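PDB 6WH7: penaeus monodon metallodensovirus major capsid protein from Penaeus monodon metallodensovirus, which forms the icosahedral shell of this shrimp densovirus, sixty copies assembling into the capsid that probably encloses its DNA genome. Local coordinates for residues F228-Y238 / W326-I336. Numbering follows the deposited sequence.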
loop_
_atom_site.group_PDB
_atom_site.type_symbol
_atom_site.label_atom_id
_atom_site.label_comp_id
_atom_site.label_asym_id
_atom_site.label_seq_id
_atom_site.Cartn_x
_atom_site.Cartn_y
_atom_site.Cartn_z
ATOM N N PHE A 228 -89.106 -13.331 -3.796
ATOM C CA PHE A 228 -90.076 -14.367 -4.082
ATOM C C PHE A 228 -90.247 -14.464 -5.586
ATOM O O PHE A 228 -89.729 -13.648 -6.345
ATOM C CB PHE A 228 -91.410 -14.080 -3.400
ATOM C CG PHE A 228 -92.066 -12.831 -3.873
ATOM C CD1 PHE A 228 -93.012 -12.868 -4.866
ATOM C CD2 PHE A 228 -91.710 -11.617 -3.350
ATOM C CE1 PHE A 228 -93.607 -11.730 -5.293
ATOM C CE2 PHE A 228 -92.300 -10.475 -3.787
ATOM C CZ PHE A 228 -93.250 -10.532 -4.760
ATOM N N TRP A 229 -90.977 -15.479 -6.007
ATOM C CA TRP A 229 -91.221 -15.781 -7.404
ATOM C C TRP A 229 -92.715 -15.701 -7.674
ATOM O O TRP A 229 -93.514 -15.452 -6.776
ATOM C CB TRP A 229 -90.674 -17.165 -7.724
ATOM C CG TRP A 229 -89.208 -17.240 -7.596
ATOM C CD1 TRP A 229 -88.503 -17.322 -6.444
ATOM C CD2 TRP A 229 -88.261 -17.348 -8.652
ATOM N NE1 TRP A 229 -87.169 -17.408 -6.710
ATOM C CE2 TRP A 229 -86.994 -17.438 -8.064
ATOM C CE3 TRP A 229 -88.359 -17.357 -10.040
ATOM C CZ2 TRP A 229 -85.838 -17.536 -8.812
ATOM C CZ3 TRP A 229 -87.215 -17.453 -10.775
ATOM C CH2 TRP A 229 -85.971 -17.542 -10.165
ATOM N N PHE A 230 -93.093 -15.920 -8.923
ATOM C CA PHE A 230 -94.490 -15.954 -9.320
ATOM C C PHE A 230 -94.779 -17.267 -10.024
ATOM O O PHE A 230 -93.949 -17.770 -10.779
ATOM C CB PHE A 230 -94.845 -14.790 -10.232
ATOM C CG PHE A 230 -94.717 -13.457 -9.579
ATOM C CD1 PHE A 230 -95.704 -12.990 -8.748
ATOM C CD2 PHE A 230 -93.617 -12.667 -9.806
ATOM C CE1 PHE A 230 -95.589 -11.774 -8.149
ATOM C CE2 PHE A 230 -93.505 -11.447 -9.208
ATOM C CZ PHE A 230 -94.494 -11.000 -8.384
ATOM N N GLY A 231 -95.946 -17.830 -9.750
ATOM C CA GLY A 231 -96.323 -19.080 -10.366
ATOM C C GLY A 231 -97.419 -18.980 -11.400
ATOM O O GLY A 231 -97.779 -19.984 -12.015
ATOM N N SER A 232 -97.962 -17.787 -11.606
ATOM C CA SER A 232 -99.111 -17.607 -12.477
ATOM C C SER A 232 -98.827 -16.479 -13.458
ATOM O O SER A 232 -97.751 -15.881 -13.455
ATOM C CB SER A 232 -100.374 -17.320 -11.662
ATOM O OG SER A 232 -101.487 -17.122 -12.511
ATOM N N ASP A 233 -99.807 -16.188 -14.307
ATOM C CA ASP A 233 -99.652 -15.113 -15.269
ATOM C C ASP A 233 -99.867 -13.762 -14.604
ATOM O O ASP A 233 -100.567 -13.649 -13.597
ATOM C CB ASP A 233 -100.611 -15.280 -16.446
ATOM C CG ASP A 233 -102.060 -15.270 -16.030
ATOM O OD1 ASP A 233 -102.345 -15.304 -14.814
ATOM O OD2 ASP A 233 -102.925 -15.219 -16.927
ATOM N N TYR A 234 -99.242 -12.730 -15.173
ATOM C CA TYR A 234 -99.357 -11.402 -14.583
ATOM C C TYR A 234 -100.784 -10.882 -14.675
ATOM O O TYR A 234 -101.319 -10.370 -13.689
ATOM C CB TYR A 234 -98.355 -10.441 -15.223
ATOM C CG TYR A 234 -98.472 -10.294 -16.712
ATOM C CD1 TYR A 234 -99.302 -9.343 -17.274
ATOM C CD2 TYR A 234 -97.737 -11.092 -17.555
ATOM C CE1 TYR A 234 -99.408 -9.215 -18.628
ATOM C CE2 TYR A 234 -97.843 -10.976 -18.907
ATOM C CZ TYR A 234 -98.670 -10.031 -19.443
ATOM O OH TYR A 234 -98.766 -9.909 -20.806
ATOM N N GLY A 235 -101.427 -11.025 -15.828
ATOM C CA GLY A 235 -102.848 -10.758 -15.898
ATOM C C GLY A 235 -103.240 -9.327 -15.606
ATOM O O GLY A 235 -103.940 -9.075 -14.624
ATOM N N ASN A 236 -102.752 -8.392 -16.417
ATOM C CA ASN A 236 -102.934 -6.944 -16.238
ATOM C C ASN A 236 -102.637 -6.515 -14.802
ATOM O O ASN A 236 -103.392 -5.791 -14.158
ATOM C CB ASN A 236 -104.308 -6.449 -16.741
ATOM C CG ASN A 236 -105.502 -6.987 -15.971
ATOM O OD1 ASN A 236 -105.493 -7.112 -14.756
ATOM N ND2 ASN A 236 -106.563 -7.282 -16.701
ATOM N N ALA A 237 -101.477 -6.939 -14.332
ATOM C CA ALA A 237 -100.879 -6.471 -13.100
ATOM C C ALA A 237 -99.802 -5.448 -13.415
ATOM O O ALA A 237 -99.164 -5.500 -14.467
ATOM C CB ALA A 237 -100.268 -7.630 -12.317
ATOM N N TYR A 238 -99.620 -4.498 -12.507
ATOM C CA TYR A 238 -98.435 -3.665 -12.567
ATOM C C TYR A 238 -97.208 -4.533 -12.350
ATOM O O TYR A 238 -97.298 -5.651 -11.842
ATOM C CB TYR A 238 -98.470 -2.578 -11.498
ATOM C CG TYR A 238 -99.567 -1.565 -11.636
ATOM C CD1 TYR A 238 -99.417 -0.466 -12.458
ATOM C CD2 TYR A 238 -100.732 -1.679 -10.908
ATOM C CE1 TYR A 238 -100.403 0.470 -12.573
ATOM C CE2 TYR A 238 -101.721 -0.743 -11.018
ATOM C CZ TYR A 238 -101.552 0.329 -11.854
ATOM O OH TYR A 238 -102.540 1.266 -11.976
ATOM N N TRP A 326 -92.029 -19.219 -1.287
ATOM C CA TRP A 326 -91.371 -18.478 -2.346
ATOM C C TRP A 326 -92.212 -18.212 -3.593
ATOM O O TRP A 326 -91.760 -17.460 -4.457
ATOM C CB TRP A 326 -90.063 -19.191 -2.705
ATOM C CG TRP A 326 -90.249 -20.565 -3.172
ATOM C CD1 TRP A 326 -90.586 -21.641 -2.429
ATOM C CD2 TRP A 326 -90.021 -21.039 -4.490
ATOM N NE1 TRP A 326 -90.639 -22.757 -3.215
ATOM C CE2 TRP A 326 -90.287 -22.411 -4.489
ATOM C CE3 TRP A 326 -89.627 -20.430 -5.680
ATOM C CZ2 TRP A 326 -90.179 -23.183 -5.627
ATOM C CZ3 TRP A 326 -89.521 -21.192 -6.800
ATOM C CH2 TRP A 326 -89.797 -22.554 -6.774
ATOM N N ILE A 327 -93.422 -18.761 -3.715
ATOM C CA ILE A 327 -94.246 -18.586 -4.913
ATOM C C ILE A 327 -95.442 -17.721 -4.561
ATOM O O ILE A 327 -96.165 -18.019 -3.605
ATOM C CB ILE A 327 -94.735 -19.920 -5.498
ATOM C CG1 ILE A 327 -93.577 -20.829 -5.831
ATOM C CG2 ILE A 327 -95.464 -19.668 -6.791
ATOM C CD1 ILE A 327 -92.767 -20.256 -6.858
ATOM N N GLN A 328 -95.677 -16.679 -5.350
ATOM C CA GLN A 328 -96.700 -15.704 -5.013
ATOM C C GLN A 328 -97.509 -15.353 -6.247
ATOM O O GLN A 328 -97.050 -15.511 -7.378
ATOM C CB GLN A 328 -96.072 -14.446 -4.417
ATOM C CG GLN A 328 -95.282 -14.735 -3.163
ATOM C CD GLN A 328 -96.133 -15.332 -2.088
ATOM O OE1 GLN A 328 -97.199 -14.822 -1.788
ATOM N NE2 GLN A 328 -95.699 -16.451 -1.540
ATOM N N SER A 329 -98.739 -14.913 -6.019
ATOM C CA SER A 329 -99.523 -14.294 -7.070
ATOM C C SER A 329 -99.092 -12.843 -7.254
ATOM O O SER A 329 -98.470 -12.239 -6.381
ATOM C CB SER A 329 -101.015 -14.398 -6.759
ATOM O OG SER A 329 -101.352 -13.740 -5.557
ATOM N N TYR A 330 -99.397 -12.293 -8.424
ATOM C CA TYR A 330 -99.031 -10.912 -8.706
ATOM C C TYR A 330 -99.809 -9.933 -7.841
ATOM O O TYR A 330 -101.015 -10.074 -7.630
ATOM C CB TYR A 330 -99.226 -10.597 -10.182
ATOM C CG TYR A 330 -98.069 -11.047 -11.028
ATOM C CD1 TYR A 330 -97.004 -10.201 -11.257
ATOM C CD2 TYR A 330 -98.019 -12.315 -11.566
ATOM C CE1 TYR A 330 -95.937 -10.586 -12.017
ATOM C CE2 TYR A 330 -96.945 -12.714 -12.331
ATOM C CZ TYR A 330 -95.907 -11.840 -12.553
ATOM O OH TYR A 330 -94.824 -12.209 -13.306
ATOM N N GLY A 331 -99.097 -8.923 -7.350
ATOM C CA GLY A 331 -99.562 -8.113 -6.248
ATOM C C GLY A 331 -100.747 -7.214 -6.490
ATOM O O GLY A 331 -101.771 -7.328 -5.811
ATOM N N SER A 332 -100.625 -6.313 -7.446
ATOM C CA SER A 332 -101.639 -5.301 -7.657
ATOM C C SER A 332 -101.898 -5.176 -9.140
ATOM O O SER A 332 -100.977 -5.274 -9.953
ATOM C CB SER A 332 -101.215 -3.964 -7.092
ATOM O OG SER A 332 -100.093 -3.486 -7.792
ATOM N N LEU A 333 -103.154 -4.961 -9.481
ATOM C CA LEU A 333 -103.598 -4.974 -10.856
ATOM C C LEU A 333 -103.867 -3.553 -11.309
ATOM O O LEU A 333 -104.288 -2.704 -10.522
ATOM C CB LEU A 333 -104.867 -5.806 -11.004
ATOM C CG LEU A 333 -104.787 -7.232 -10.480
ATOM C CD1 LEU A 333 -106.113 -7.918 -10.683
ATOM C CD2 LEU A 333 -103.667 -7.996 -11.124
ATOM N N VAL A 334 -103.611 -3.292 -12.586
ATOM C CA VAL A 334 -104.122 -2.071 -13.173
ATOM C C VAL A 334 -105.639 -2.161 -13.184
ATOM O O VAL A 334 -106.218 -3.245 -13.314
ATOM C CB VAL A 334 -103.555 -1.855 -14.586
ATOM C CG1 VAL A 334 -102.063 -1.839 -14.536
ATOM C CG2 VAL A 334 -104.007 -2.937 -15.505
ATOM N N SER A 335 -106.296 -1.025 -13.018
ATOM C CA SER A 335 -107.748 -1.033 -12.973
ATOM C C SER A 335 -108.271 -1.158 -14.395
ATOM O O SER A 335 -108.054 -0.271 -15.224
ATOM C CB SER A 335 -108.265 0.234 -12.303
ATOM O OG SER A 335 -109.677 0.244 -12.262
ATOM N N ILE A 336 -108.967 -2.255 -14.671
ATOM C CA ILE A 336 -109.467 -2.574 -15.999
ATOM C C ILE A 336 -110.949 -2.871 -15.880
ATOM O O ILE A 336 -111.352 -3.705 -15.063
ATOM C CB ILE A 336 -108.754 -3.790 -16.617
ATOM C CG1 ILE A 336 -107.252 -3.588 -16.681
ATOM C CG2 ILE A 336 -109.264 -4.040 -18.012
ATOM C CD1 ILE A 336 -106.863 -2.500 -17.553
#
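Trp229 and Phe230 run parallel to Ile327 and Gln328 as a two-strand ladder, in which Trp229 N gives its hydrogen to Trp326 O and Trp229 O takes that of Gln328 N, 2.9 Å away; the two segments then part around Tyr330 and rejoin where Ala237 bridges Leu333. At that second meeting Val334 N bonds to Asn236 O at 3.0 Å and Tyr238 N to Ser332 O. Between the two junctions sits the Tyr330 ring, layered between parts of 228-238. Phe230 lies flat against one face, centroids 3.8 Å apart and planes only 5° from parallel, a face-to-face stack. Over the opposite face comes the backbone of Tyr234, its CA 3.7 Å from the Tyr330 ring centroid in a CH-pi contact, while Ser232 O reaches the ring's edge. The Tyr234 ring itself meets Tyr110 edge-to-face, and its hydroxyl is bonded to Glu93.

Parvovirus coat proteins are built on a jelly-roll beta-barrel with long loops between its strands, and here one such loop, 228-238, is joined to 326-336, in the C-terminal part of the chain after strand 287-302. Strand 287-302 touches the two tryptophans, and 118-135 meets both them and the rest of the ladder. Trp326 turns its six-membered edge toward the face of the Trp229 pyrrole ring, planes 84° apart, with Trp326 CE3 3.4 Å from Trp229 CD1; Arg120 adds a cation-pi contact to Trp229, and Arg352 of a second subunit packs on Trp326. At the far end, Val334 sets CG1 almost over the middle of the Tyr238 ring, 3.4 Å from its centroid. This methyl stands anti to the carbonyl carbon (chi1 -57°), which leaves CG2 to lie against Asn236 CB. Beyond the ring, Tyr238 OH is bonded to the backbone N of Gln345.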